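Local coordinates for protein decaprenyl diphosphate synthase (Rhodobacter capsulatus, PDB 3MZV) that probably condenses isopentenyl diphosphate units onto farnesyl diphosphate with the aid of magnesium, making a long all-trans prenyl diphosphate for quinone side chains, at residues 26-31 with 78-83; 19-24 with 74-79; 47-52 with 85-90. One frame throughout, in Å; residues are numbered along the deposited sequence.

Contact 1. Residues 26-31 with 78-83; sequences NALIRE and LAATVE
Ile29 of helix 19-32 leans across Ala80 and Glu83 of helix 74-96, filling the tight half of a small, wholly apolar contact. Its CG1 lies 4.0 Å from Ala80 CB, and the extended branch carries CD1 onward to sit 3.9 Å from both Glu83 CB and Glu83 CG, the two side chains meeting at a slant. CG1 stands anti to the carbonyl carbon of Ile29 (chi1 -74°), the setting that lets the longer branch run over the alanine. The small Ala80 lets the backbones close to 6.0 Å between Ile29 CA and Ala80 CA, while the segment axes stay 9.1 Å apart and cross at -57°. The pair belongs to the all-helical isoprenoid synthase fold: helix 19-32 packs on the outer side of helix 74-96, whose other flanks meet helices 56-67, 114-133, 138-161 and 169-194. Glu83 gives the contact only its aliphatic part; the chain bends at chi2 (78°), and its buried carboxylate is held through OE2 by a salt bridge to Arg55. Packing slackens at Leu28, where CD2 comes no nearer than 4.3 Å to Ala80 CB and the side chain, partly exposed, also rests on Leu131 of helix 114-133. Beyond it the outer side of helix 19-32, with Ala27 and Glu31, is exposed.

Contact 2. Residues 19-24 with 74-79; sequences AEDMAA and FHVHLA
Ala24 and Val76 mark the closest backbone approach, 6.5 Å between Ala24 CA and Val76 CA, where the axes of segments 19-24 and 74-79 pass 9.4 Å apart at 61° between their N-to-C directions. Val76 fills this gap with both methyls. CG1, anti to the Val76 backbone N, presses against the main chain of Ala24, 3.5 Å from Ala24 C, and also meets Ala24 CB at 3.8 Å; CG2 rides over the rim of one face of the His75 ring. One helical turn back along 19-24, Asp21 reaches that ring at its edge. His75 NE2 donates a weak, bent hydrogen bond of 3.0 Å to Asp21 OD2, which lies in the ring plane, while the carboxylate stands nearly upright to the ring, the two planes 80° apart. The contact seats helix 19-32, the second helix of this chain, across the first turns of helix 74-96 in the isoprenoid synthase fold. His75 CG is wedged between its backbone N and carbonyl carbon (chi1 63°), a crowded position that swings the ring toward Asp21, and Tyr70 meets the ring nearly perpendicularly. Asp21 OD2 is claimed twice, since Arg66 NE of helix 56-67 forms a salt bridge with it, so one buried oxygen joins three helices. With an alanine here, His75 NE2 would probably lose its acceptor and Arg66 would be left without the carboxylate that balances its charge.

Contact 3. Residues 47-52 with 85-90; sequences HLIEAG and IHTATL
Leu48, near the end of helix 40-49, pushes its side chain against Thr87 and Leu90 on the flank of helix 74-96. Its CB is 4.3 Å from Thr87 CG2, too far for close packing. CG, anti to the Leu48 backbone N (chi1 -168°), draws in to 4.1 Å from the same methyl. At the tip CD2 does most of the touching: it meets Thr87 CG2 at 3.5 Å, tighter than usual for two carbons, lies 3.6 Å from Thr87 O, and reaches Leu90 CB at 3.9 Å, so it nestles between residues one turn apart. The side chains of Leu48 and Thr87 run antiparallel, each overlapping the other's flank, methyl against methyl. Arg102 of strand 101-102 touches both Leu48 and Leu90. The backbones stay well separated here, and the apolar side chains bridge the space.

The threonine shows two different sides. CG2, anti to the Thr87 backbone N, goes to Leu48, whereas the buried OG1 is satisfied by a hydrogen bond to Glu83 O on its own helix. Ile49 crosses Thr87 at about a right angle, its CG1 4.2 Å from Thr87 OG1, a looser touch. Farther round the helix, Thr89 OG1 also bonds back to the preceding turn, 2.9 Å from Ile85 O, whose plane it approaches from the face opposite Thr89 N.

Gly52, with positive phi, opens the GGKR sequence that in relatives binds the diphosphate of isopentenyl diphosphate. Segment 85-90 leads directly into the first aspartate-rich DDxxD motif, which in this family holds magnesium and the allylic diphosphate. The small Ala88 and Thr89 just ahead of that motif are consistent with the deep chain-elongation tunnel of a long-chain prenyl diphosphate synthase.

Overall arrangement
From the N terminus, helix 19-32 supplies the first segments of contacts 2 and 1, and helix 40-49 that of contact 3; all three then find their partners, in the same order, along helix 74-96. Contact 2 closes a loop with 49 residues between its segments, contact 1 one with 46 and contact 3 one with 32. Contact 3 crosses both others, while contacts 1 and 2 end on the same stretch; none nests. Contacts 1 and 2 share Leu78 and Ala79 and touch through Leu28 CD2, 3.6 Å from His77 CA. Ile29 CG2 meets Ile49 CD1 at 3.9 Å, linking contacts 1 and 3. Helices 19-32 and 40-49 are thereby tied to one long helix of the bundle.

Contact 1. Residues 26-31 with 78-83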
loop_
_atom_site.group_PDB
_atom_site.type_symbol
_atom_site.label_atom_id
_atom_site.label_comp_id
_atom_site.label_asym_id
_atom_site.label_seq_id
_atom_site.Cartn_x
_atom_site.Cartn_y
_atom_site.Cartn_z
ATOM N N ASN B 26 16.040 4.046 13.725
ATOM C CA ASN B 26 15.289 3.214 14.671
ATOM C C ASN B 26 14.250 4.083 15.436
ATOM O O ASN B 26 13.051 3.738 15.489
ATOM C CB ASN B 26 16.272 2.462 15.630
ATOM C CG ASN B 26 17.046 1.338 14.953
ATOM O OD1 ASN B 26 16.640 0.836 13.930
ATOM N ND2 ASN B 26 18.160 0.904 15.567
ATOM N N ALA B 27 14.683 5.240 15.945
ATOM C CA ALA B 27 13.810 6.164 16.665
ATOM C C ALA B 27 12.597 6.730 15.878
ATOM O O ALA B 27 11.468 6.824 16.400
ATOM C CB ALA B 27 14.638 7.300 17.239
ATOM N N LEU B 28 12.848 7.148 14.648
ATOM C CA LEU B 28 11.827 7.704 13.800
ATOM C C LEU B 28 10.813 6.639 13.408
ATOM O O LEU B 28 9.613 6.936 13.310
ATOM C CB LEU B 28 12.505 8.299 12.546
ATOM C CG LEU B 28 11.828 9.403 11.753
ATOM C CD1 LEU B 28 11.255 10.575 12.578
ATOM C CD2 LEU B 28 12.912 9.874 10.722
ATOM N N ILE B 29 11.292 5.418 13.181
ATOM C CA ILE B 29 10.462 4.243 12.874
ATOM C C ILE B 29 9.467 3.951 14.014
ATOM O O ILE B 29 8.254 3.790 13.796
ATOM C CB ILE B 29 11.351 3.001 12.578
ATOM C CG1 ILE B 29 12.004 3.133 11.191
ATOM C CG2 ILE B 29 10.517 1.661 12.612
ATOM C CD1 ILE B 29 12.731 1.886 10.712
ATOM N N ARG B 30 9.993 3.902 15.228
ATOM C CA ARG B 30 9.175 3.628 16.390
ATOM C C ARG B 30 8.140 4.761 16.531
ATOM O O ARG B 30 6.951 4.513 16.779
ATOM C CB ARG B 30 10.067 3.469 17.641
ATOM N N GLU B 31 8.569 5.994 16.282
ATOM C CA GLU B 31 7.676 7.138 16.387
ATOM C C GLU B 31 6.557 7.097 15.324
ATOM O O GLU B 31 5.380 7.294 15.661
ATOM C CB GLU B 31 8.501 8.434 16.360
ATOM C CG GLU B 31 7.792 9.730 16.094
ATOM C CD GLU B 31 8.789 10.829 15.682
ATOM O OE1 GLU B 31 9.923 10.830 16.253
ATOM O OE2 GLU B 31 8.466 11.672 14.789
ATOM N N LEU B 78 14.822 9.572 5.118
ATOM C CA LEU B 78 14.801 8.772 3.909
ATOM C C LEU B 78 15.090 7.293 4.185
ATOM O O LEU B 78 14.420 6.406 3.615
ATOM C CB LEU B 78 15.836 9.321 2.901
ATOM C CG LEU B 78 15.477 10.730 2.361
ATOM C CD1 LEU B 78 16.529 11.299 1.394
ATOM C CD2 LEU B 78 14.163 10.658 1.664
ATOM N N ALA B 79 16.087 7.044 5.022
ATOM C CA ALA B 79 16.431 5.658 5.445
ATOM C C ALA B 79 15.240 4.971 6.162
ATOM O O ALA B 79 14.939 3.798 5.859
ATOM C CB ALA B 79 17.666 5.617 6.282
ATOM N N ALA B 80 14.552 5.705 7.045
ATOM C CA ALA B 80 13.355 5.178 7.696
ATOM C C ALA B 80 12.237 4.840 6.656
ATOM O O ALA B 80 11.600 3.800 6.708
ATOM C CB ALA B 80 12.855 6.119 8.722
ATOM N N THR B 81 12.060 5.717 5.677
ATOM C CA THR B 81 11.070 5.498 4.649
ATOM C C THR B 81 11.378 4.264 3.809
ATOM O O THR B 81 10.503 3.431 3.561
ATOM C CB THR B 81 10.899 6.776 3.706
ATOM O OG1 THR B 81 10.515 7.921 4.479
ATOM C CG2 THR B 81 9.883 6.494 2.618
ATOM N N VAL B 82 12.628 4.109 3.417
ATOM C CA VAL B 82 13.084 2.910 2.706
ATOM C C VAL B 82 12.784 1.637 3.534
ATOM O O VAL B 82 12.283 0.657 3.022
ATOM C CB VAL B 82 14.586 3.034 2.407
ATOM C CG1 VAL B 82 15.183 1.692 2.008
ATOM C CG2 VAL B 82 14.794 4.049 1.287
ATOM N N GLU B 83 13.023 1.682 4.822
ATOM C CA GLU B 83 12.739 0.542 5.637
ATOM C C GLU B 83 11.250 0.289 5.802
ATOM O O GLU B 83 10.830 -0.874 5.791
ATOM C CB GLU B 83 13.364 0.699 7.000
ATOM C CG GLU B 83 13.316 -0.609 7.775
ATOM C CD GLU B 83 14.360 -1.618 7.369
ATOM O OE1 GLU B 83 14.641 -1.815 6.155
ATOM O OE2 GLU B 83 14.901 -2.263 8.304
#

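Contact 2. Residues 19-24 with 74-79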
loop_
_atom_site.group_PDB
_atom_site.type_symbol
_atom_site.label_atom_id
_atom_site.label_comp_id
_atom_site.label_asym_id
_atom_site.label_seq_id
_atom_site.Cartn_x
_atom_site.Cartn_y
_atom_site.Cartn_z
ATOM N N ALA B 19 26.300 3.774 13.171
ATOM C CA ALA B 19 25.599 3.456 14.439
ATOM C C ALA B 19 24.706 4.561 14.902
ATOM O O ALA B 19 23.516 4.363 15.244
ATOM C CB ALA B 19 26.641 3.110 15.556
ATOM N N GLU B 20 25.258 5.762 14.901
ATOM C CA GLU B 20 24.516 6.895 15.402
ATOM C C GLU B 20 23.321 7.240 14.528
ATOM O O GLU B 20 22.243 7.538 15.042
ATOM C CB GLU B 20 25.439 8.070 15.506
ATOM C CG GLU B 20 24.767 9.321 15.831
ATOM C CD GLU B 20 25.696 10.320 16.457
ATOM O OE1 GLU B 20 26.923 10.094 16.469
ATOM O OE2 GLU B 20 25.176 11.323 16.968
ATOM N N ASP B 21 23.522 7.223 13.203
ATOM C CA ASP B 21 22.432 7.501 12.275
ATOM C C ASP B 21 21.363 6.408 12.347
ATOM O O ASP B 21 20.176 6.687 12.220
ATOM C CB ASP B 21 23.011 7.585 10.837
ATOM C CG ASP B 21 23.679 8.957 10.543
ATOM O OD1 ASP B 21 23.517 9.915 11.317
ATOM O OD2 ASP B 21 24.361 9.082 9.522
ATOM N N MET B 22 21.798 5.166 12.520
ATOM C CA MET B 22 20.867 4.023 12.490
ATOM C C MET B 22 20.019 4.065 13.773
ATOM O O MET B 22 18.861 3.641 13.755
ATOM C CB MET B 22 21.599 2.681 12.351
ATOM C CG MET B 22 21.825 2.203 10.879
ATOM S SD MET B 22 20.333 2.044 9.833
ATOM C CE MET B 22 19.176 1.340 10.993
ATOM N N ALA B 23 20.599 4.599 14.860
ATOM C CA ALA B 23 19.853 4.850 16.096
ATOM C C ALA B 23 18.744 5.868 15.820
ATOM O O ALA B 23 17.584 5.685 16.255
ATOM C CB ALA B 23 20.771 5.353 17.188
ATOM N N ALA B 24 19.083 6.939 15.102
ATOM C CA ALA B 24 18.099 7.941 14.769
ATOM C C ALA B 24 17.035 7.356 13.819
ATOM O O ALA B 24 15.866 7.721 13.887
ATOM C CB ALA B 24 18.799 9.187 14.165
ATOM N N PHE B 74 18.062 14.927 6.993
ATOM C CA PHE B 74 16.981 14.235 6.285
ATOM C C PHE B 74 17.359 12.902 5.650
ATOM O O PHE B 74 16.511 12.239 5.066
ATOM C CB PHE B 74 16.382 15.157 5.248
ATOM C CG PHE B 74 15.609 16.322 5.855
ATOM C CD1 PHE B 74 14.655 16.115 6.798
ATOM C CD2 PHE B 74 15.908 17.632 5.499
ATOM C CE1 PHE B 74 13.955 17.190 7.355
ATOM C CE2 PHE B 74 15.197 18.708 6.063
ATOM C CZ PHE B 74 14.241 18.462 6.988
ATOM N N HIS B 75 18.624 12.507 5.735
ATOM C CA HIS B 75 19.008 11.166 5.298
ATOM C C HIS B 75 18.399 10.110 6.276
ATOM O O HIS B 75 18.123 8.981 5.891
ATOM C CB HIS B 75 20.524 11.025 5.172
ATOM C CG HIS B 75 21.246 11.200 6.449
ATOM N ND1 HIS B 75 20.997 12.253 7.302
ATOM C CD2 HIS B 75 22.234 10.469 7.027
ATOM C CE1 HIS B 75 21.770 12.143 8.369
ATOM N NE2 HIS B 75 22.535 11.072 8.225
ATOM N N VAL B 76 18.215 10.499 7.521
ATOM C CA VAL B 76 17.514 9.651 8.509
ATOM C C VAL B 76 16.053 9.365 8.119
ATOM O O VAL B 76 15.613 8.190 8.011
ATOM C CB VAL B 76 17.644 10.235 9.930
ATOM C CG1 VAL B 76 16.858 9.346 10.908
ATOM C CG2 VAL B 76 19.165 10.251 10.340
ATOM N N HIS B 77 15.344 10.424 7.774
ATOM C CA HIS B 77 13.969 10.316 7.285
ATOM C C HIS B 77 13.900 9.401 6.063
ATOM O O HIS B 77 13.033 8.534 5.970
ATOM C CB HIS B 77 13.380 11.674 6.916
ATOM C CG HIS B 77 13.369 12.669 8.033
ATOM N ND1 HIS B 77 14.520 13.094 8.662
ATOM C CD2 HIS B 77 12.346 13.341 8.619
ATOM C CE1 HIS B 77 14.202 13.973 9.602
ATOM N NE2 HIS B 77 12.887 14.119 9.612
ATOM N N LEU B 78 14.822 9.572 5.118
ATOM C CA LEU B 78 14.801 8.772 3.909
ATOM C C LEU B 78 15.090 7.293 4.185
ATOM O O LEU B 78 14.420 6.406 3.615
ATOM C CB LEU B 78 15.836 9.321 2.901
ATOM C CG LEU B 78 15.477 10.730 2.361
ATOM C CD1 LEU B 78 16.529 11.299 1.394
ATOM C CD2 LEU B 78 14.163 10.658 1.664
ATOM N N ALA B 79 16.087 7.044 5.022
ATOM C CA ALA B 79 16.431 5.658 5.445
ATOM C C ALA B 79 15.240 4.971 6.162
ATOM O O ALA B 79 14.939 3.798 5.859
ATOM C CB ALA B 79 17.666 5.617 6.282
#

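Contact 3. Residues 47-52 with 85-90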
loop_
_atom_site.group_PDB
_atom_site.type_symbol
_atom_site.label_atom_id
_atom_site.label_comp_id
_atom_site.label_asym_id
_atom_site.label_seq_id
_atom_site.Cartn_x
_atom_site.Cartn_y
_atom_site.Cartn_z
ATOM N N HIS B 47 6.576 -6.841 15.555
ATOM C CA HIS B 47 6.762 -8.282 15.333
ATOM C C HIS B 47 7.540 -8.625 14.050
ATOM O O HIS B 47 8.166 -9.680 13.974
ATOM C CB HIS B 47 5.385 -9.000 15.368
ATOM C CG HIS B 47 5.450 -10.472 15.094
ATOM N ND1 HIS B 47 5.625 -11.412 16.091
ATOM C CD2 HIS B 47 5.367 -11.168 13.932
ATOM C CE1 HIS B 47 5.654 -12.620 15.554
ATOM N NE2 HIS B 47 5.500 -12.501 14.246
ATOM N N LEU B 48 7.517 -7.746 13.046
ATOM C CA LEU B 48 8.303 -7.989 11.828
ATOM C C LEU B 48 9.746 -7.474 11.942
ATOM O O LEU B 48 10.673 -8.096 11.424
ATOM C CB LEU B 48 7.617 -7.385 10.593
ATOM C CG LEU B 48 8.198 -7.820 9.234
ATOM C CD1 LEU B 48 8.384 -9.345 9.111
ATOM C CD2 LEU B 48 7.330 -7.286 8.069
ATOM N N ILE B 49 9.924 -6.342 12.620
ATOM C CA ILE B 49 11.228 -5.678 12.682
ATOM C C ILE B 49 12.131 -6.333 13.738
ATOM O O ILE B 49 13.318 -6.564 13.489
ATOM C CB ILE B 49 11.085 -4.147 12.921
ATOM C CG1 ILE B 49 10.562 -3.465 11.644
ATOM C CG2 ILE B 49 12.425 -3.541 13.334
ATOM C CD1 ILE B 49 9.850 -2.121 11.862
ATOM N N GLU B 50 11.559 -6.658 14.900
ATOM C CA GLU B 50 12.292 -7.379 15.956
ATOM C C GLU B 50 12.545 -8.866 15.608
ATOM O O GLU B 50 13.079 -9.609 16.438
ATOM C CB GLU B 50 11.568 -7.254 17.313
ATOM C CG GLU B 50 11.935 -6.008 18.133
ATOM C CD GLU B 50 11.213 -4.739 17.672
ATOM O OE1 GLU B 50 11.030 -4.545 16.448
ATOM O OE2 GLU B 50 10.836 -3.919 18.538
ATOM N N ALA B 51 12.173 -9.286 14.391
ATOM C CA ALA B 51 12.472 -10.639 13.884
ATOM C C ALA B 51 13.695 -10.660 12.955
ATOM O O ALA B 51 13.666 -11.270 11.867
ATOM C CB ALA B 51 11.251 -11.220 13.164
ATOM N N GLY B 52 14.777 -10.011 13.387
ATOM C CA GLY B 52 16.022 -9.996 12.611
ATOM C C GLY B 52 15.903 -9.215 11.311
ATOM O O GLY B 52 14.971 -8.420 11.139
ATOM N N ILE B 85 8.961 1.018 3.590
ATOM C CA ILE B 85 8.537 0.449 2.325
ATOM C C ILE B 85 8.898 -1.038 2.240
ATOM O O ILE B 85 8.072 -1.877 1.847
ATOM C CB ILE B 85 9.121 1.241 1.117
ATOM C CG1 ILE B 85 8.493 2.643 1.056
ATOM C CG2 ILE B 85 8.870 0.508 -0.171
ATOM C CD1 ILE B 85 9.264 3.607 0.153
ATOM N N HIS B 86 10.112 -1.380 2.657
ATOM C CA HIS B 86 10.530 -2.777 2.638
ATOM C C HIS B 86 9.623 -3.573 3.551
ATOM O O HIS B 86 9.172 -4.649 3.158
ATOM C CB HIS B 86 11.988 -2.902 3.045
ATOM C CG HIS B 86 12.470 -4.306 3.183
ATOM N ND1 HIS B 86 12.491 -5.188 2.131
ATOM C CD2 HIS B 86 12.995 -4.967 4.244
ATOM C CE1 HIS B 86 12.984 -6.341 2.535
ATOM N NE2 HIS B 86 13.291 -6.235 3.816
ATOM N N THR B 87 9.336 -3.052 4.745
ATOM C CA THR B 87 8.549 -3.783 5.705
ATOM C C THR B 87 7.117 -3.999 5.197
ATOM O O THR B 87 6.548 -5.100 5.320
ATOM C CB THR B 87 8.544 -3.071 7.091
ATOM O OG1 THR B 87 9.892 -2.896 7.566
ATOM C CG2 THR B 87 7.774 -3.850 8.107
ATOM N N ALA B 88 6.506 -2.939 4.664
ATOM C CA ALA B 88 5.178 -3.033 4.049
ATOM C C ALA B 88 5.165 -4.060 2.957
ATOM O O ALA B 88 4.197 -4.845 2.883
ATOM C CB ALA B 88 4.709 -1.599 3.460
ATOM N N THR B 89 6.211 -4.074 2.108
ATOM C CA THR B 89 6.352 -5.044 1.001
ATOM C C THR B 89 6.370 -6.500 1.519
ATOM O O THR B 89 5.698 -7.410 0.974
ATOM C CB THR B 89 7.607 -4.753 0.138
ATOM O OG1 THR B 89 7.434 -3.482 -0.518
ATOM C CG2 THR B 89 7.746 -5.852 -0.947
ATOM N N LEU B 90 7.118 -6.711 2.608
ATOM C CA LEU B 90 7.195 -8.053 3.212
ATOM C C LEU B 90 5.857 -8.476 3.754
ATOM O O LEU B 90 5.459 -9.612 3.545
ATOM C CB LEU B 90 8.222 -8.084 4.355
ATOM C CG LEU B 90 9.659 -7.901 3.906
ATOM C CD1 LEU B 90 10.558 -7.912 5.152
ATOM C CD2 LEU B 90 10.140 -8.953 2.889
#